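Local coordinates for protein putative rhamnosidase (Streptomyces avermitilis, PDB 3W5M) that hydrolyses terminal non-reducing alpha-L-rhamnose residues from alpha-L-rhamnosides, including citrus flavonoids and the arabinogalactan-protein gum arabic, at residues A[536-539]-A[540-543]; A[618-621]-A[622-626]; A[629-632]-A[633-636]; A[892-896]-A[897-901]. One frame throughout, in Å; residues are numbered along the deposited sequence.

How the interactions relate
Three of the four contacts meet round the rhamnose site of the catalytic domain. Interaction 3 carries Asp630, Arg634, Asp635 and the inferred proton donor Glu636; interaction 4 carries the inferred proton acceptor Glu895. Their centres lie about 14 Å apart, and the salt bridge from Arg634 NH1 to Glu895 OE1, 2.8 Å, ties them together. Interaction 1 reaches in from a beta domain, where Arg543 NE forms a salt bridge with Asp635 OD1 at 2.7 Å. Interaction 2, the end of helix 607-622, stands behind the site: Asn623 OD1 meets Thr629 OG1 of interaction 3 at 2.8 Å, a probable hydrogen bond. It touches interaction 4 by packing at Thr892, and stays about 12 Å from interaction 1 at the nearest atoms.

Interaction 1 (A[536-539]-A[540-543]); sequences TIYT and ANLR
The one direct hydrogen bond between 536-539 and 540-543 runs from Leu542 N to Thr539 O, 2.9 Å with an N-H...O angle of 155°, and closes the short 3-10 turn 540-542 that follows Thr539. The donor stands well above the carbonyl plane. Two waters add to the polar set. Water 1 donates both to Tyr538 O and to Asn541 OD1, bridging the Tyr538 carbonyl to the turn, while water 2 donates to Thr539 O and Arg543 O, 2.8 Å from each. Thr539 O is thus held by a backbone N-H and a water.

Packing is carried by Tyr538. With CG anti to the backbone N (chi1 175°), the ring lies over the start of the turn: Ala540 N sits 4.0 Å above its centre, and Ala540 CB touches the phenol end, 3.5 Å from Tyr538 OH. The amide of Asn541 is turned only 18° from the ring plane, and its OD1 approaches Tyr538 CE2 obliquely at 3.7 Å. On the other flank Leu542 CD1 rests against CB and CG2 of Thr539.

Asn541 ND2 reaches Asn912 O and Glu529 OE1, so both ends of this buried amide are satisfied and its rotation is fixed. These bonds hold the turn from which Arg543 extends to its salt bridge with the rhamnose-binding Asp635, consistent with a well-ordered approach to the sugar site.

Interaction 2 (A[618-621]-A[622-626]); sequences WGQR and GNFLS
The C-terminal end of helix 607-622, in the six-hairpin glycosidase domain with its (alpha/alpha)6-barrel, unwinds here into the loop that leads to the rhamnose-binding residues. Gly622 N still makes a regular alpha-helical bond to Trp618 O, 3.0 Å. After it the pattern shortens: Asn623 N turns to Gln620 O at 3.0 Å, meeting it from well above the carbonyl plane, with a weak bond to Gly619 O besides, and Phe624 N makes a weak bond to Arg621 O.

The side chain of Asn623 doubles back on the helix end. Its ND2 donates to Gly619 O at 3.0 Å, nearly straight at 165°, with the donor in the carbonyl plane and the acceptor close to the amide plane. ND2 also bonds Asn915 O, and OD1 takes the hydroxyl of Thr629, so the buried amide is gripped at both ends and joins the helix to the following loop.

Phe624 lies across Gln620. The extended chain of Gln620, stretched out away from its own backbone nitrogen, passes over one face of the phenyl ring, the amide plane standing at 90° to it. Phe660 stacks with the same phenylalanine, and Ala651 of helix 641-654 also touches it. At Gln620 the contact is a CH-pi interaction, with CG 3.9 Å from the Phe624 ring centroid and only 4° off the ring normal.

Interaction 3 (A[629-632]-A[633-636]); sequences TDTP and ARDE
The backbone of 629-636 follows no regular helix or strand but curls back on itself, Asp635 being the centre of an inverse gamma turn, so that Asp630 and Glu636 come together. Within the curl Ala633 N donates to Thr631 OG1 at 3.2 Å, an almost straight bond of 167°; the hydroxyl is put there by a chi1 of 161°, which sets OG1 beside the carbonyl carbon.

The same residue presents its methyl to Arg634: Thr631 CG2 lies 3.8 Å above the guanidinium plane, offset toward the rim. Arg634, extended from CG to NE, grips Glu636 side-on in a salt bridge. NE (2.9 Å) and NH2 (3.1 Å) both bond Glu636 OE1, which lies at the guanidinium edge, close to its plane; NE meets that oxygen on its anti side, whereas NH2 comes from above the carboxylate plane. A long salt bridge from Arg634 NH2 to Asp630 OD2, 3.9 Å, brings all three residues into one network.

Asp630 and Glu636 cross at about a right angle, their carboxylate planes 73° apart, with Asp630 OD2 only 3.5 Å from Glu636 OE2. Asp630, Arg634, Asp635 and Glu636 all bind rhamnose, and Glu636 is the inferred proton donor. Arg634 NH1 forms a salt bridge with Glu895, the inferred proton acceptor; Trp640 NE1 bonds Glu636 OE2, Leu638 N bonds Asp630 OD1, and a Tris molecule, probably from the crystallisation liquor, bonds Asp630 OD2.

The whole curl belongs to the loop between helices 607-622 and 641-654, with Pro632 packed against Asn623, just past the end of the first.

Interaction 4 (A[892-896]-A[897-901]); sequences TMWER and WDSIQ
Two hydrogen bonds cross between Arg896 and Ser899, the ends of a type I beta turn. Arg896 N donates to Ser899 OG at 3.1 Å, with an N-H...O angle of 140°; the return bond, Ser899 N to Arg896 O, is weak at 3.4 Å. The hydroxyl stands beside its own backbone N (chi1 -74°), which brings it within bonding distance of Arg896 N, and it also bonds Asn912 OD1.

A water links the two charged side chains of the turn. Arg896 NH1 and Asp898 OD1 are 5.0 Å apart, and water 3 spans the gap: it accepts from Arg896 NH1 in the plane of the guanidinium and donates to Asp898 OD1 at 2.6 Å. The two flat groups are turned 59° from each other. Arg896 NE goes to Met911 O and Asp898 OD2 to Gln907 NE2, so both side chains are also tied to a later part of the same loop.

Trp894 makes the apolar part of the contact. Its six-membered ring lies along the far arm of the turn, CH2 touching Ile900 CD1 at 3.6 Å and CE3 meeting Ser899 CB at the same distance.

Just ahead of the turn sits Glu895, inferred to be the proton acceptor, whose carboxylate is held by Arg634 and Ser913 N and bonds a Tris molecule through OE2. This places the probable general base on the loop between helices 883-887 and 923-929 of the (alpha/alpha)6-barrel, consistent with the inverting mechanism of GH78.

Interaction 1 (A[536-539]-A[540-543])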
loop_
_atom_site.group_PDB
_atom_site.type_symbol
_atom_site.label_atom_id
_atom_site.label_comp_id
_atom_site.label_asym_id
_atom_site.label_seq_id
_atom_site.Cartn_x
_atom_site.Cartn_y
_atom_site.Cartn_z
ATOM N N THR A 536 -17.423 14.124 -17.457
ATOM C CA THR A 536 -17.916 13.463 -16.225
ATOM C C THR A 536 -16.888 12.404 -15.791
ATOM O O THR A 536 -16.124 11.908 -16.636
ATOM C CB THR A 536 -19.279 12.761 -16.413
ATOM O OG1 THR A 536 -19.176 11.776 -17.437
ATOM C CG2 THR A 536 -20.403 13.764 -16.756
ATOM N N ILE A 537 -16.887 12.051 -14.501
ATOM C CA ILE A 537 -15.951 11.028 -14.008
ATOM C C ILE A 537 -16.286 9.618 -14.473
ATOM O O ILE A 537 -17.461 9.245 -14.640
ATOM C CB ILE A 537 -15.767 11.055 -12.472
ATOM C CG1 ILE A 537 -17.079 10.705 -11.744
ATOM C CG2 ILE A 537 -15.190 12.400 -12.050
ATOM C CD1 ILE A 537 -16.900 10.270 -10.290
ATOM N N TYR A 538 -15.231 8.852 -14.747
ATOM C CA TYR A 538 -15.351 7.470 -15.145
ATOM C C TYR A 538 -14.909 6.620 -13.970
ATOM O O TYR A 538 -13.781 6.786 -13.492
ATOM C CB TYR A 538 -14.425 7.189 -16.344
ATOM C CG TYR A 538 -14.380 5.730 -16.763
ATOM C CD1 TYR A 538 -15.404 5.165 -17.523
ATOM C CD2 TYR A 538 -13.311 4.912 -16.407
ATOM C CE1 TYR A 538 -15.366 3.825 -17.917
ATOM C CE2 TYR A 538 -13.257 3.578 -16.806
ATOM C CZ TYR A 538 -14.287 3.036 -17.564
ATOM O OH TYR A 538 -14.225 1.709 -17.970
ATOM N N THR A 539 -15.775 5.709 -13.529
ATOM C CA THR A 539 -15.496 4.898 -12.334
ATOM C C THR A 539 -15.673 3.400 -12.576
ATOM O O THR A 539 -15.458 2.610 -11.673
ATOM C CB THR A 539 -16.392 5.286 -11.122
ATOM O OG1 THR A 539 -17.763 5.236 -11.510
ATOM C CG2 THR A 539 -16.065 6.663 -10.585
ATOM N N ALA A 540 -16.054 2.994 -13.788
ATOM C CA ALA A 540 -16.301 1.571 -14.060
ATOM C C ALA A 540 -15.102 0.655 -13.735
ATOM O O ALA A 540 -15.277 -0.505 -13.317
ATOM C CB ALA A 540 -16.745 1.378 -15.502
ATOM N N ASN A 541 -13.894 1.181 -13.900
ATOM C CA ASN A 541 -12.669 0.380 -13.657
ATOM C C ASN A 541 -12.406 0.126 -12.161
ATOM O O ASN A 541 -11.547 -0.687 -11.791
ATOM C CB ASN A 541 -11.454 1.021 -14.343
ATOM C CG ASN A 541 -11.001 2.308 -13.673
ATOM O OD1 ASN A 541 -11.795 3.230 -13.426
ATOM N ND2 ASN A 541 -9.712 2.375 -13.365
ATOM N N LEU A 542 -13.145 0.850 -11.302
ATOM C CA LEU A 542 -13.033 0.666 -9.866
ATOM C C LEU A 542 -13.780 -0.589 -9.397
ATOM O O LEU A 542 -13.578 -1.050 -8.263
ATOM C CB LEU A 542 -13.515 1.922 -9.107
ATOM C CG LEU A 542 -12.915 3.287 -9.476
ATOM C CD1 LEU A 542 -13.524 4.333 -8.549
ATOM C CD2 LEU A 542 -11.381 3.343 -9.396
ATOM N N ARG A 543 -14.629 -1.148 -10.274
ATOM C CA ARG A 543 -15.385 -2.335 -10.014
ATOM C C ARG A 543 -16.237 -2.144 -8.750
ATOM O O ARG A 543 -16.977 -1.170 -8.659
ATOM C CB ARG A 543 -14.460 -3.580 -9.981
ATOM C CG ARG A 543 -13.566 -3.627 -11.221
ATOM C CD ARG A 543 -12.850 -4.974 -11.373
ATOM N NE ARG A 543 -12.100 -5.333 -10.180
ATOM C CZ ARG A 543 -10.974 -6.049 -10.157
ATOM N NH1 ARG A 543 -10.413 -6.498 -11.292
ATOM N NH2 ARG A 543 -10.401 -6.309 -8.979
HETATM O O HOH W 1 -11.582 5.799 -12.246
HETATM O O HOH W 2 -17.303 1.128 -10.269
#

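Interaction 2 (A[618-621]-A[622-626])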
loop_
_atom_site.group_PDB
_atom_site.type_symbol
_atom_site.label_atom_id
_atom_site.label_comp_id
_atom_site.label_asym_id
_atom_site.label_seq_id
_atom_site.Cartn_x
_atom_site.Cartn_y
_atom_site.Cartn_z
ATOM N N TRP A 618 5.416 8.955 -8.805
ATOM C CA TRP A 618 4.013 9.020 -8.372
ATOM C C TRP A 618 3.355 7.633 -8.335
ATOM O O TRP A 618 2.570 7.358 -7.442
ATOM C CB TRP A 618 3.209 10.056 -9.197
ATOM C CG TRP A 618 3.401 11.472 -8.742
ATOM C CD1 TRP A 618 4.289 12.374 -9.223
ATOM C CD2 TRP A 618 2.712 12.120 -7.657
ATOM N NE1 TRP A 618 4.193 13.555 -8.520
ATOM C CE2 TRP A 618 3.224 13.429 -7.562
ATOM C CE3 TRP A 618 1.704 11.709 -6.761
ATOM C CZ2 TRP A 618 2.759 14.369 -6.605
ATOM C CZ3 TRP A 618 1.243 12.630 -5.802
ATOM C CH2 TRP A 618 1.775 13.948 -5.740
ATOM N N GLY A 619 3.638 6.759 -9.315
ATOM C CA GLY A 619 3.139 5.401 -9.288
ATOM C C GLY A 619 3.703 4.643 -8.094
ATOM O O GLY A 619 2.994 3.857 -7.452
ATOM N N GLN A 620 4.969 4.898 -7.759
ATOM C CA GLN A 620 5.563 4.198 -6.622
ATOM C C GLN A 620 4.895 4.676 -5.326
ATOM O O GLN A 620 4.400 3.878 -4.525
ATOM C CB GLN A 620 7.055 4.463 -6.528
ATOM C CG GLN A 620 7.703 3.826 -5.303
ATOM C CD GLN A 620 9.190 4.112 -5.217
ATOM O OE1 GLN A 620 9.916 3.527 -4.390
ATOM N NE2 GLN A 620 9.646 5.039 -6.027
ATOM N N ARG A 621 4.864 5.973 -5.132
ATOM C CA ARG A 621 4.358 6.480 -3.845
ATOM C C ARG A 621 2.883 6.147 -3.642
ATOM O O ARG A 621 2.440 5.889 -2.508
ATOM C CB ARG A 621 4.662 7.970 -3.673
ATOM C CG ARG A 621 3.672 8.921 -4.320
ATOM C CD ARG A 621 4.164 10.342 -4.156
ATOM N NE ARG A 621 5.139 10.694 -5.193
ATOM C CZ ARG A 621 5.719 11.891 -5.321
ATOM N NH1 ARG A 621 5.460 12.872 -4.454
ATOM N NH2 ARG A 621 6.571 12.116 -6.323
ATOM N N GLY A 622 2.121 6.120 -4.730
ATOM C CA GLY A 622 0.698 5.806 -4.634
ATOM C C GLY A 622 0.438 4.387 -4.155
ATOM O O GLY A 622 -0.607 4.075 -3.567
ATOM N N ASN A 623 1.400 3.510 -4.422
ATOM C CA ASN A 623 1.233 2.113 -4.062
ATOM C C ASN A 623 2.130 1.647 -2.920
ATOM O O ASN A 623 2.322 0.421 -2.722
ATOM C CB ASN A 623 1.531 1.269 -5.301
ATOM C CG ASN A 623 0.393 1.298 -6.287
ATOM O OD1 ASN A 623 -0.640 0.680 -6.055
ATOM N ND2 ASN A 623 0.560 2.046 -7.376
ATOM N N PHE A 624 2.728 2.592 -2.204
ATOM C CA PHE A 624 3.579 2.244 -1.064
ATOM C C PHE A 624 2.840 2.724 0.198
ATOM O O PHE A 624 3.305 3.607 0.899
ATOM C CB PHE A 624 4.957 2.891 -1.206
ATOM C CG PHE A 624 5.993 1.999 -1.857
ATOM C CD1 PHE A 624 5.640 1.115 -2.878
ATOM C CD2 PHE A 624 7.342 2.071 -1.457
ATOM C CE1 PHE A 624 6.604 0.301 -3.484
ATOM C CE2 PHE A 624 8.295 1.264 -2.055
ATOM C CZ PHE A 624 7.929 0.389 -3.073
ATOM N N LEU A 625 1.675 2.133 0.461
ATOM C CA LEU A 625 0.848 2.407 1.648
ATOM C C LEU A 625 0.666 1.112 2.433
ATOM O O LEU A 625 -0.160 0.278 2.073
ATOM C CB LEU A 625 -0.535 2.936 1.258
ATOM C CG LEU A 625 -0.811 4.415 1.117
ATOM C CD1 LEU A 625 -0.307 4.844 -0.278
ATOM C CD2 LEU A 625 -2.320 4.673 1.249
ATOM N N SER A 626 1.432 0.970 3.504
ATOM C CA SER A 626 1.494 -0.247 4.364
ATOM C C SER A 626 2.046 -1.526 3.673
ATOM O O SER A 626 2.919 -2.222 4.234
ATOM C CB SER A 626 0.131 -0.545 5.017
ATOM O OG SER A 626 0.255 -1.627 5.925
#

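Interaction 3 (A[629-632]-A[633-636])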
loop_
_atom_site.group_PDB
_atom_site.type_symbol
_atom_site.label_atom_id
_atom_site.label_comp_id
_atom_site.label_asym_id
_atom_site.label_seq_id
_atom_site.Cartn_x
_atom_site.Cartn_y
_atom_site.Cartn_z
ATOM N N THR A 629 1.388 -2.278 -3.182
ATOM C CA THR A 629 0.154 -2.738 -3.810
ATOM C C THR A 629 0.247 -2.710 -5.323
ATOM O O THR A 629 1.076 -1.986 -5.881
ATOM C CB THR A 629 -1.095 -1.953 -3.358
ATOM O OG1 THR A 629 -0.868 -0.549 -3.507
ATOM C CG2 THR A 629 -1.438 -2.283 -1.935
ATOM N N ASP A 630 -0.602 -3.518 -5.963
ATOM C CA ASP A 630 -0.749 -3.459 -7.423
ATOM C C ASP A 630 -1.433 -2.171 -7.879
ATOM O O ASP A 630 -0.949 -1.527 -8.789
ATOM C CB ASP A 630 -1.495 -4.683 -7.966
ATOM C CG ASP A 630 -2.931 -4.844 -7.394
ATOM O OD1 ASP A 630 -3.217 -4.492 -6.219
ATOM O OD2 ASP A 630 -3.777 -5.391 -8.127
ATOM N N THR A 631 -2.532 -1.795 -7.216
ATOM C CA THR A 631 -3.243 -0.563 -7.554
ATOM C C THR A 631 -3.902 -0.032 -6.308
ATOM O O THR A 631 -4.301 -0.806 -5.453
ATOM C CB THR A 631 -4.305 -0.772 -8.665
ATOM O OG1 THR A 631 -5.250 0.304 -8.635
ATOM C CG2 THR A 631 -5.083 -2.031 -8.422
ATOM N N PRO A 632 -3.974 1.296 -6.180
ATOM C CA PRO A 632 -4.544 1.893 -4.964
ATOM C C PRO A 632 -6.027 2.263 -5.099
ATOM O O PRO A 632 -6.616 2.813 -4.146
ATOM C CB PRO A 632 -3.707 3.160 -4.802
ATOM C CG PRO A 632 -3.403 3.571 -6.213
ATOM C CD PRO A 632 -3.318 2.301 -7.037
ATOM N N ALA A 633 -6.632 1.974 -6.243
ATOM C CA ALA A 633 -7.931 2.588 -6.565
ATOM C C ALA A 633 -9.093 1.594 -6.645
ATOM O O ALA A 633 -10.139 1.815 -6.024
ATOM C CB ALA A 633 -7.832 3.454 -7.826
ATOM N N ARG A 634 -8.944 0.498 -7.398
ATOM C CA ARG A 634 -10.052 -0.441 -7.503
ATOM C C ARG A 634 -10.196 -1.332 -6.280
ATOM O O ARG A 634 -9.441 -1.192 -5.304
ATOM C CB ARG A 634 -9.943 -1.290 -8.787
ATOM C CG ARG A 634 -8.771 -2.250 -8.799
ATOM C CD ARG A 634 -8.898 -3.153 -10.024
ATOM N NE ARG A 634 -7.760 -4.062 -10.206
ATOM C CZ ARG A 634 -6.976 -4.071 -11.284
ATOM N NH1 ARG A 634 -7.189 -3.212 -12.281
ATOM N NH2 ARG A 634 -5.969 -4.926 -11.370
ATOM N N ASP A 635 -11.142 -2.266 -6.337
ATOM C CA ASP A 635 -11.333 -3.245 -5.253
ATOM C C ASP A 635 -10.253 -4.370 -5.309
ATOM O O ASP A 635 -10.575 -5.552 -5.492
ATOM C CB ASP A 635 -12.739 -3.839 -5.308
ATOM C CG ASP A 635 -13.027 -4.562 -6.644
ATOM O OD1 ASP A 635 -12.221 -4.437 -7.615
ATOM O OD2 ASP A 635 -14.087 -5.246 -6.727
ATOM N N GLU A 636 -8.982 -3.985 -5.156
ATOM C CA GLU A 636 -7.889 -4.947 -5.119
ATOM C C GLU A 636 -6.907 -4.456 -4.053
ATOM O O GLU A 636 -7.165 -4.687 -2.894
ATOM C CB GLU A 636 -7.288 -5.165 -6.519
ATOM C CG GLU A 636 -6.434 -6.415 -6.571
ATOM C CD GLU A 636 -6.418 -7.086 -7.927
ATOM O OE1 GLU A 636 -6.999 -6.523 -8.897
ATOM O OE2 GLU A 636 -5.828 -8.201 -8.006
#

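Interaction 4 (A[892-896]-A[897-901])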
loop_
_atom_site.group_PDB
_atom_site.type_symbol
_atom_site.label_atom_id
_atom_site.label_comp_id
_atom_site.label_asym_id
_atom_site.label_seq_id
_atom_site.Cartn_x
_atom_site.Cartn_y
_atom_site.Cartn_z
ATOM N N THR A 892 0.800 8.910 -13.927
ATOM C CA THR A 892 1.247 7.698 -13.247
ATOM C C THR A 892 1.439 6.670 -14.345
ATOM O O THR A 892 1.210 6.988 -15.517
ATOM C CB THR A 892 0.221 7.154 -12.239
ATOM O OG1 THR A 892 -1.077 7.028 -12.856
ATOM C CG2 THR A 892 0.130 8.043 -11.008
ATOM N N MET A 893 1.871 5.459 -13.988
ATOM C CA MET A 893 2.015 4.384 -14.966
ATOM C C MET A 893 0.735 3.592 -14.990
ATOM O O MET A 893 0.150 3.288 -13.934
ATOM C CB MET A 893 3.199 3.452 -14.656
ATOM C CG MET A 893 4.484 4.194 -14.325
ATOM S SD MET A 893 4.998 5.433 -15.509
ATOM C CE MET A 893 5.447 4.266 -16.803
ATOM N N TRP A 894 0.285 3.236 -16.192
ATOM C CA TRP A 894 -0.947 2.438 -16.317
ATOM C C TRP A 894 -0.720 0.937 -16.243
ATOM O O TRP A 894 0.377 0.448 -16.584
ATOM C CB TRP A 894 -1.646 2.745 -17.652
ATOM C CG TRP A 894 -1.979 4.164 -17.895
ATOM C CD1 TRP A 894 -2.077 5.180 -16.977
ATOM C CD2 TRP A 894 -2.336 4.725 -19.163
ATOM N NE1 TRP A 894 -2.452 6.352 -17.619
ATOM C CE2 TRP A 894 -2.625 6.089 -18.955
ATOM C CE3 TRP A 894 -2.432 4.197 -20.459
ATOM C CZ2 TRP A 894 -2.988 6.953 -20.014
ATOM C CZ3 TRP A 894 -2.811 5.050 -21.513
ATOM C CH2 TRP A 894 -3.091 6.405 -21.274
ATOM N N GLU A 895 -1.757 0.202 -15.849
ATOM C CA GLU A 895 -1.713 -1.244 -15.832
ATOM C C GLU A 895 -1.428 -1.839 -17.225
ATOM O O GLU A 895 -0.759 -2.871 -17.307
ATOM C CB GLU A 895 -3.021 -1.830 -15.321
ATOM C CG GLU A 895 -2.996 -3.329 -15.033
ATOM C CD GLU A 895 -4.261 -3.819 -14.332
ATOM O OE1 GLU A 895 -5.289 -3.092 -14.383
ATOM O OE2 GLU A 895 -4.237 -4.934 -13.739
ATOM N N ARG A 896 -1.968 -1.211 -18.280
ATOM C CA ARG A 896 -1.883 -1.760 -19.661
ATOM C C ARG A 896 -1.202 -0.763 -20.570
ATOM O O ARG A 896 -1.345 0.441 -20.390
ATOM C CB ARG A 896 -3.288 -2.022 -20.224
ATOM C CG ARG A 896 -4.077 -3.122 -19.539
ATOM C CD ARG A 896 -5.537 -3.061 -19.989
ATOM N NE ARG A 896 -6.406 -4.040 -19.351
ATOM C CZ ARG A 896 -6.612 -5.276 -19.802
ATOM N NH1 ARG A 896 -5.999 -5.707 -20.897
ATOM N NH2 ARG A 896 -7.416 -6.096 -19.146
ATOM N N TRP A 897 -0.508 -1.238 -21.600
ATOM C CA TRP A 897 0.023 -0.314 -22.584
ATOM C C TRP A 897 -1.107 0.530 -23.223
ATOM O O TRP A 897 -0.905 1.696 -23.575
ATOM C CB TRP A 897 0.827 -1.094 -23.646
ATOM C CG TRP A 897 2.073 -1.763 -23.075
ATOM C CD1 TRP A 897 2.290 -3.106 -22.917
ATOM C CD2 TRP A 897 3.251 -1.103 -22.582
ATOM N NE1 TRP A 897 3.553 -3.317 -22.372
ATOM C CE2 TRP A 897 4.163 -2.109 -22.181
ATOM C CE3 TRP A 897 3.637 0.241 -22.476
ATOM C CZ2 TRP A 897 5.420 -1.806 -21.631
ATOM C CZ3 TRP A 897 4.892 0.547 -21.948
ATOM C CH2 TRP A 897 5.768 -0.484 -21.535
ATOM N N ASP A 898 -2.297 -0.059 -23.300
ATOM C CA ASP A 898 -3.469 0.596 -23.912
ATOM C C ASP A 898 -4.618 0.827 -22.942
ATOM O O ASP A 898 -5.766 0.645 -23.316
ATOM C CB ASP A 898 -4.000 -0.267 -25.062
ATOM C CG ASP A 898 -4.303 -1.680 -24.634
ATOM O OD1 ASP A 898 -3.881 -2.079 -23.527
ATOM O OD2 ASP A 898 -4.971 -2.414 -25.395
ATOM N N SER A 899 -4.338 1.223 -21.702
ATOM C CA SER A 899 -5.457 1.451 -20.760
ATOM C C SER A 899 -6.484 2.447 -21.332
ATOM O O SER A 899 -7.691 2.257 -21.158
ATOM C CB SER A 899 -4.955 1.859 -19.369
ATOM O OG SER A 899 -4.407 0.718 -18.725
ATOM N N ILE A 900 -5.992 3.493 -21.999
ATOM C CA ILE A 900 -6.770 4.237 -22.988
ATOM C C ILE A 900 -6.275 3.754 -24.352
ATOM O O ILE A 900 -5.066 3.807 -24.624
ATOM C CB ILE A 900 -6.560 5.759 -22.927
ATOM C CG1 ILE A 900 -6.985 6.327 -21.558
ATOM C CG2 ILE A 900 -7.371 6.435 -24.036
ATOM C CD1 ILE A 900 -6.464 7.726 -21.259
ATOM N N GLN A 901 -7.187 3.268 -25.192
ATOM C CA GLN A 901 -6.809 2.721 -26.506
ATOM C C GLN A 901 -6.641 3.806 -27.571
ATOM O O GLN A 901 -7.130 4.931 -27.386
ATOM C CB GLN A 901 -7.836 1.706 -26.975
ATOM C CG GLN A 901 -8.281 0.768 -25.885
ATOM C CD GLN A 901 -8.761 -0.542 -26.440
ATOM O OE1 GLN A 901 -9.910 -0.923 -26.241
ATOM N NE2 GLN A 901 -7.885 -1.240 -27.152
HETATM O O HOH W 3 -3.778 -4.529 -22.612
#